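Local coordinates for uncharacterized protein (Escherichia coli O157:H7, PDB 4R29) that binds S-adenosylmethionine and probably methylates a zinc-finger cysteine of the host proteins TAB2 and TAB3, shutting off NF-kappaB activation, at residues 70-73 and 74-78; 85-88 and 89-93; 97-100 and 101-105. The protein carries 1 engineered substitution. One frame throughout, in Å; residues are numbered along the deposited sequence.

Contact 1: residues 70-73 and 74-78; sequences FSYM and KTMYS
Phe70 and Lys74 meet one turn apart near the C-terminal end of helix 59-76, an i to i+4 pair in which an aliphatic chain lies over an aromatic face. Lys74 CD makes the CH-pi contact: it stands 4.0 Å from the centroid of the Phe70 ring and 23° off the ring normal, displaced toward the rim. Conformation explains the fit. The Phe70 ring is swung beside its own carbonyl carbon, while the Lys74 chain starts out extended and then bends at chi3 (-60°). The bend carries CE back along the helix, leaving Lys74 CE 3.9 Å from Phe70 CD2 and close to the backbone of Ser71.

A second i to i+4 pair, Tyr72 with Met76, is turned differently. Met76 CG approaches Tyr72 CE1 to 3.5 Å at an oblique angle to the ring, and bends at chi2 and chi3 then lead the thioether away from it. The phenol oxygen of Tyr72 is hydrogen-bonded to Glu96, and both side chains also touch Leu100 of helix 95-103. Met73 is the buried member: its straight chain runs from the helix to pack against Trp99, Ile103 and Leu125.

Regular helical bonds run beneath these side chains, including Lys74 N to Phe70 O at 2.9 Å and Thr75 N to Ser71 O at 3.0 Å. The helix gives out at Tyr77, the first residue to leave helical backbone angles, where Tyr77 N reaches Met73 O at 2.7 Å in a weak bond bent to 120° at the hydrogen.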
# COMPACT_ATOMS: atom_id res chain seq x y z
N PHE A 70 -5.73 -6.41 15.03
CA PHE A 70 -5.14 -7.72 14.73
C PHE A 70 -6.16 -8.86 14.90
O PHE A 70 -6.20 -9.79 14.09
CB PHE A 70 -3.90 -7.97 15.59
CG PHE A 70 -3.14 -9.22 15.22
CD1 PHE A 70 -2.79 -9.48 13.90
CD2 PHE A 70 -2.74 -10.12 16.21
CE1 PHE A 70 -2.05 -10.63 13.56
CE2 PHE A 70 -2.02 -11.26 15.88
CZ PHE A 70 -1.68 -11.52 14.55
N SER A 71 -7.00 -8.75 15.93
CA SER A 71 -8.07 -9.72 16.13
C SER A 71 -9.03 -9.69 14.96
O SER A 71 -9.43 -10.73 14.43
CB SER A 71 -8.86 -9.41 17.40
OG SER A 71 -8.04 -9.64 18.53
N TYR A 72 -9.42 -8.48 14.58
CA TYR A 72 -10.28 -8.28 13.42
C TYR A 72 -9.67 -8.98 12.19
O TYR A 72 -10.38 -9.67 11.46
CB TYR A 72 -10.46 -6.78 13.18
CG TYR A 72 -10.98 -6.38 11.81
CD1 TYR A 72 -11.98 -7.09 11.17
CD2 TYR A 72 -10.49 -5.25 11.18
CE1 TYR A 72 -12.46 -6.70 9.93
CE2 TYR A 72 -10.96 -4.86 9.94
CZ TYR A 72 -11.95 -5.58 9.32
OH TYR A 72 -12.42 -5.17 8.09
N MET A 73 -8.37 -8.82 11.97
CA MET A 73 -7.71 -9.41 10.81
C MET A 73 -7.67 -10.94 10.85
O MET A 73 -7.84 -11.62 9.82
CB MET A 73 -6.30 -8.85 10.66
CG MET A 73 -6.27 -7.39 10.21
SD MET A 73 -4.58 -6.77 10.16
CE MET A 73 -4.84 -5.06 9.67
N LYS A 74 -7.47 -11.47 12.04
CA LYS A 74 -7.39 -12.91 12.25
C LYS A 74 -8.73 -13.56 11.98
O LYS A 74 -8.79 -14.64 11.40
CB LYS A 74 -6.90 -13.21 13.66
CG LYS A 74 -5.40 -12.98 13.85
CD LYS A 74 -4.95 -13.41 15.24
CE LYS A 74 -5.70 -12.63 16.33
NZ LYS A 74 -5.31 -13.11 17.68
N THR A 75 -9.80 -12.89 12.38
CA THR A 75 -11.14 -13.36 12.08
C THR A 75 -11.38 -13.41 10.56
O THR A 75 -11.94 -14.38 10.05
CB THR A 75 -12.23 -12.48 12.77
OG1 THR A 75 -11.98 -12.41 14.19
CG2 THR A 75 -13.63 -13.08 12.54
N MET A 76 -10.94 -12.37 9.84
CA MET A 76 -11.19 -12.31 8.40
C MET A 76 -10.15 -13.08 7.59
O MET A 76 -10.33 -13.31 6.41
CB MET A 76 -11.24 -10.86 7.92
CG MET A 76 -12.25 -9.98 8.65
SD MET A 76 -13.88 -10.73 8.66
CE MET A 76 -14.20 -10.99 6.91
N TYR A 77 -9.05 -13.47 8.22
CA TYR A 77 -8.01 -14.17 7.48
C TYR A 77 -8.55 -15.43 6.82
O TYR A 77 -9.27 -16.21 7.43
CB TYR A 77 -6.83 -14.56 8.36
CG TYR A 77 -5.74 -15.31 7.62
CD1 TYR A 77 -4.76 -14.62 6.90
CD2 TYR A 77 -5.67 -16.70 7.65
CE1 TYR A 77 -3.75 -15.29 6.23
CE2 TYR A 77 -4.66 -17.38 6.98
CZ TYR A 77 -3.71 -16.67 6.29
OH TYR A 77 -2.71 -17.33 5.64
N SER A 78 -8.15 -15.64 5.58
CA SER A 78 -8.50 -16.88 4.92
C SER A 78 -7.36 -17.35 4.05
O SER A 78 -6.35 -16.65 3.89
CB SER A 78 -9.77 -16.72 4.11
OG SER A 78 -10.05 -17.94 3.45

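Contact 2: residues 85-88 and 89-93; sequences EPIS and RNEAS. With SAM (S-adenosylmethionine), chain E.
Ser88 and Glu91 are tied by two reciprocal bonds that fold the chain into the short 3-10 turn 89-91. Ser88 N donates to Glu91 OE2 at 2.9 Å, meeting the carboxylate from above its plane, 38° out of it. In return Glu91 N donates to Ser88 O, also at 2.9 Å. Ser88 OG takes a third bond, from Asn90 N at 2.9 Å, which makes an ST turn; the same hydroxyl oxygen is hydrogen-bonded to Glu208. The serine thus organises the turn through its N, O and OG together.

The tight side faces the ligand. Arg89 bends at chi2 (74°), which lays its chain along the adenine of S-adenosylmethionine, with Arg89 CD 3.3 Å from SAM N1. Its guanidinium is sandwiched: SAM C2 lies 3.3 Å above one face, near the rim, and Ser93 CB lies over the opposite face, also near the rim. A hydrogen bond from NH1 to Tyr204 OH further fixes the rotation of the group. Nearby, Ile87 CD1 packs on Ala92 CB at 3.9 Å, and Ala92 O receives a weak bond from the ligand amino nitrogen, SAM N, at 3.2 Å.

The solvent side is looser: Asn90 is exposed, and a water donates to Ser88 OG at 3.3 Å.

All of this belongs to the connection between helix 59-76 and helix 95-103. It is pinned to the C-terminal part of the chain by Glu208 of helix 206-219, like Ala92 an S-adenosylmethionine-binding residue, which also bonds Arg89 N, and by backbone bonding of Ile87 with Ser203, in the loop following helix 186-201.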
# COMPACT_ATOMS: atom_id res chain seq x y z
N GLU A 85 -10.95 -14.87 -8.63
CA GLU A 85 -11.91 -14.15 -9.47
C GLU A 85 -11.72 -12.65 -9.25
O GLU A 85 -11.39 -12.21 -8.16
CB GLU A 85 -13.34 -14.51 -9.06
CG GLU A 85 -13.82 -15.88 -9.47
CD GLU A 85 -15.15 -16.23 -8.82
OE1 GLU A 85 -15.84 -15.31 -8.32
OE2 GLU A 85 -15.50 -17.43 -8.81
N PRO A 86 -11.98 -11.85 -10.30
CA PRO A 86 -11.92 -10.39 -10.20
C PRO A 86 -12.83 -9.82 -9.12
O PRO A 86 -13.97 -10.27 -8.94
CB PRO A 86 -12.43 -9.93 -11.57
CG PRO A 86 -12.09 -11.03 -12.48
CD PRO A 86 -12.25 -12.29 -11.67
N ILE A 87 -12.32 -8.83 -8.40
CA ILE A 87 -13.11 -8.11 -7.43
C ILE A 87 -13.57 -6.85 -8.11
O ILE A 87 -13.04 -6.46 -9.16
CB ILE A 87 -12.25 -7.68 -6.21
CG1 ILE A 87 -11.07 -6.82 -6.67
CG2 ILE A 87 -11.75 -8.89 -5.45
CD1 ILE A 87 -10.46 -5.92 -5.60
N SER A 88 -14.54 -6.19 -7.50
CA SER A 88 -14.86 -4.83 -7.88
C SER A 88 -13.86 -3.88 -7.24
O SER A 88 -13.52 -4.01 -6.05
CB SER A 88 -16.28 -4.45 -7.44
OG SER A 88 -16.39 -3.04 -7.42
N ARG A 89 -13.40 -2.94 -8.05
CA ARG A 89 -12.60 -1.80 -7.62
C ARG A 89 -13.16 -1.17 -6.34
O ARG A 89 -12.40 -0.66 -5.50
CB ARG A 89 -12.58 -0.77 -8.76
CG ARG A 89 -12.57 0.68 -8.29
CD ARG A 89 -11.20 1.01 -7.75
NE ARG A 89 -11.13 2.34 -7.14
CZ ARG A 89 -10.09 2.77 -6.45
NH1 ARG A 89 -9.03 1.98 -6.28
NH2 ARG A 89 -10.10 3.99 -5.92
N ASN A 90 -14.48 -1.20 -6.19
CA ASN A 90 -15.15 -0.66 -5.00
C ASN A 90 -14.77 -1.32 -3.68
O ASN A 90 -14.76 -0.67 -2.65
CB ASN A 90 -16.66 -0.66 -5.19
CG ASN A 90 -17.11 0.27 -6.29
OD1 ASN A 90 -16.51 1.34 -6.50
ND2 ASN A 90 -18.13 -0.13 -7.04
N GLU A 91 -14.42 -2.61 -3.73
CA GLU A 91 -13.98 -3.36 -2.54
C GLU A 91 -12.58 -2.95 -2.05
O GLU A 91 -12.18 -3.27 -0.93
CB GLU A 91 -14.00 -4.86 -2.81
CG GLU A 91 -15.32 -5.42 -3.30
CD GLU A 91 -15.20 -6.88 -3.76
OE1 GLU A 91 -14.80 -7.74 -2.94
OE2 GLU A 91 -15.50 -7.18 -4.93
N ALA A 92 -11.84 -2.25 -2.90
CA ALA A 92 -10.46 -1.92 -2.58
C ALA A 92 -10.17 -0.45 -2.79
O ALA A 92 -9.05 -0.08 -3.15
CB ALA A 92 -9.51 -2.78 -3.40
N SER A 93 -11.15 0.41 -2.55
CA SER A 93 -10.96 1.84 -2.78
C SER A 93 -10.58 2.59 -1.51
O SER A 93 -10.27 3.77 -1.58
CB SER A 93 -12.23 2.46 -3.38
OG SER A 93 -13.33 2.27 -2.52
N SAM E . -5.88 0.57 -3.05
CA SAM E . -6.01 0.05 -4.41
C SAM E . -5.92 -1.47 -4.45
O SAM E . -6.39 -2.09 -5.41
OXT SAM E . -5.34 -2.09 -3.53
CB SAM E . -4.95 0.61 -5.35
CG SAM E . -5.15 2.07 -5.73
SD SAM E . -4.23 2.58 -7.22
CE SAM E . -4.82 4.29 -7.24
C5' SAM E . -5.34 1.92 -8.49
C4' SAM E . -4.76 2.16 -9.88
O4' SAM E . -5.32 1.25 -10.81
C3' SAM E . -5.07 3.57 -10.39
O3' SAM E . -4.02 4.47 -10.10
C2' SAM E . -5.24 3.37 -11.89
O2' SAM E . -3.99 3.61 -12.46
C1' SAM E . -5.55 1.88 -12.06
N9 SAM E . -6.97 1.60 -12.37
C8 SAM E . -7.42 0.86 -13.43
N7 SAM E . -8.76 0.78 -13.37
C5 SAM E . -9.18 1.46 -12.28
C6 SAM E . -10.44 1.70 -11.75
N6 SAM E . -11.51 1.21 -12.36
N1 SAM E . -10.56 2.44 -10.60
C2 SAM E . -9.43 2.94 -9.97
N3 SAM E . -8.18 2.70 -10.50
C4 SAM E . -8.05 1.97 -11.63
O HOH W 1 -19.55 -2.21 -7.29

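Contact 3: residues 97-100 and 101-105; sequences GSWL and TVISG. With SAM (S-adenosylmethionine), chain E.
Thr101 meets Gly97 twice: its backbone N donates to Gly97 O at 3.1 Å, and its hydroxyl OG1 donates to the same oxygen at 2.9 Å. The hydroxyl bond lies in the carbonyl plane, whereas the amide comes from a direction tilted out of it by 31°. The first torsion of Thr101 (chi1 50°) puts OG1 between its own N and carbonyl carbon, a position from which it can fold back onto Gly97 O. Arg107 NE is hydrogen-bonded to the same hydroxyl, so the threonine couples the helix to a residue of the ligand site.

Ile103 shows how the opposite flank packs. Its CB stands 3.8 Å from Trp99 O. The CG2 branch comes closer to that carbonyl oxygen, 3.3 Å, while CG1 passes 3.7 Å from Leu100 O and also touches Leu100 CD1. At the tip, CD1 arrives at the edge of the indole, near the ring plane, 3.8 Å from Trp99 CZ3. The two side chains lie alongside, pointing the same way, and both touch Leu125 of helix 120-125 and Met73 of helix 59-76.

The helix ends by a similar double grip: Ser104 N and Ser104 OG reach Leu100 O from opposite faces of its plane, OG at 2.8 Å. Gly105 follows with a positive phi of 79°.

At the other end, Ser98 OG takes a bond from SAM N at 2.6 Å and is also hydrogen-bonded to Thr94 O. Ser98, an S-adenosylmethionine-binding residue, thereby brings the first turn of this helix to the cofactor's amino group in a Rossmann-like fold, while the far end closes in a Schellman motif.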
# COMPACT_ATOMS: atom_id res chain seq x y z
N GLY A 97 -10.09 -1.77 2.79
CA GLY A 97 -10.51 -2.74 1.79
C GLY A 97 -9.35 -3.21 0.93
O GLY A 97 -9.35 -4.35 0.45
N SER A 98 -8.35 -2.35 0.75
CA SER A 98 -7.16 -2.69 -0.03
C SER A 98 -6.45 -3.91 0.53
O SER A 98 -6.03 -4.77 -0.23
CB SER A 98 -6.20 -1.50 -0.12
OG SER A 98 -6.81 -0.39 -0.77
N TRP A 99 -6.33 -4.00 1.86
CA TRP A 99 -5.71 -5.19 2.46
C TRP A 99 -6.70 -6.29 2.87
O TRP A 99 -6.35 -7.46 2.93
CB TRP A 99 -4.75 -4.84 3.61
CG TRP A 99 -5.32 -3.96 4.69
CD1 TRP A 99 -5.07 -2.63 4.87
CD2 TRP A 99 -6.20 -4.35 5.74
NE1 TRP A 99 -5.76 -2.17 5.96
CE2 TRP A 99 -6.46 -3.20 6.52
CE3 TRP A 99 -6.82 -5.56 6.09
CZ2 TRP A 99 -7.30 -3.22 7.63
CZ3 TRP A 99 -7.65 -5.58 7.21
CH2 TRP A 99 -7.89 -4.41 7.96
N LEU A 100 -7.95 -5.91 3.12
CA LEU A 100 -8.98 -6.87 3.47
C LEU A 100 -9.19 -7.89 2.34
O LEU A 100 -9.31 -9.08 2.59
CB LEU A 100 -10.29 -6.16 3.81
CG LEU A 100 -11.38 -7.12 4.33
CD1 LEU A 100 -10.87 -7.89 5.56
CD2 LEU A 100 -12.69 -6.39 4.67
N THR A 101 -9.25 -7.41 1.10
CA THR A 101 -9.42 -8.27 -0.06
C THR A 101 -8.22 -9.21 -0.22
O THR A 101 -8.31 -10.26 -0.86
CB THR A 101 -9.60 -7.44 -1.36
OG1 THR A 101 -8.56 -6.46 -1.44
CG2 THR A 101 -10.95 -6.73 -1.41
N VAL A 102 -7.08 -8.84 0.33
CA VAL A 102 -5.93 -9.71 0.22
C VAL A 102 -5.92 -10.74 1.36
O VAL A 102 -5.74 -11.94 1.10
CB VAL A 102 -4.60 -8.91 0.17
CG1 VAL A 102 -3.43 -9.84 0.18
CG2 VAL A 102 -4.59 -8.00 -1.06
N ILE A 103 -6.14 -10.30 2.60
CA ILE A 103 -6.09 -11.22 3.74
C ILE A 103 -7.26 -12.21 3.74
O ILE A 103 -7.13 -13.32 4.25
CB ILE A 103 -5.95 -10.50 5.11
CG1 ILE A 103 -7.27 -9.91 5.60
CG2 ILE A 103 -4.82 -9.44 5.07
CD1 ILE A 103 -7.19 -9.37 7.04
N SER A 104 -8.37 -11.84 3.13
CA SER A 104 -9.50 -12.75 3.01
C SER A 104 -9.31 -13.69 1.81
O SER A 104 -10.16 -14.52 1.52
CB SER A 104 -10.80 -11.97 2.85
OG SER A 104 -10.82 -11.28 1.60
N GLY A 105 -8.20 -13.52 1.10
CA GLY A 105 -7.89 -14.37 -0.03
C GLY A 105 -8.61 -14.10 -1.35
O GLY A 105 -8.54 -14.90 -2.28
N SAM E . -5.88 0.57 -3.05
CA SAM E . -6.01 0.05 -4.41
C SAM E . -5.92 -1.47 -4.45
O SAM E . -6.39 -2.09 -5.41
OXT SAM E . -5.34 -2.09 -3.53
CB SAM E . -4.95 0.61 -5.35
CG SAM E . -5.15 2.07 -5.73
SD SAM E . -4.23 2.58 -7.22
CE SAM E . -4.82 4.29 -7.24
C5' SAM E . -5.34 1.92 -8.49
C4' SAM E . -4.76 2.16 -9.88
O4' SAM E . -5.32 1.25 -10.81
C3' SAM E . -5.07 3.57 -10.39
O3' SAM E . -4.02 4.47 -10.10
C2' SAM E . -5.24 3.37 -11.89
O2' SAM E . -3.99 3.61 -12.46
C1' SAM E . -5.55 1.88 -12.06
N9 SAM E . -6.97 1.60 -12.37
C8 SAM E . -7.42 0.86 -13.43
N7 SAM E . -8.76 0.78 -13.37
C5 SAM E . -9.18 1.46 -12.28
C6 SAM E . -10.44 1.70 -11.75
N6 SAM E . -11.51 1.21 -12.36
N1 SAM E . -10.56 2.44 -10.60
C2 SAM E . -9.43 2.94 -9.97
N3 SAM E . -8.18 2.70 -10.50
C4 SAM E . -8.05 1.97 -11.63

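How the contacts relate
The three contacts follow one another along the chain, and contact 3 joins the other two. Its centre is 10 Å from that of contact 1 and 10 Å from that of contact 2, whereas contacts 1 and 2 are 19 Å apart and do not touch. Contacts 1 and 3 meet where Ser78 N lies 2.9 Å from Ile103 O, a probable hydrogen bond, and where Met73 CE packs 3.6 Å from Trp99 CH2. Contacts 2 and 3 converge on the amino group of S-adenosylmethionine, with Ala92 O and Ser98 OG themselves 3.3 Å apart. Contact 1 stays remote, the Met73 side chain lying about 14 Å from the ligand.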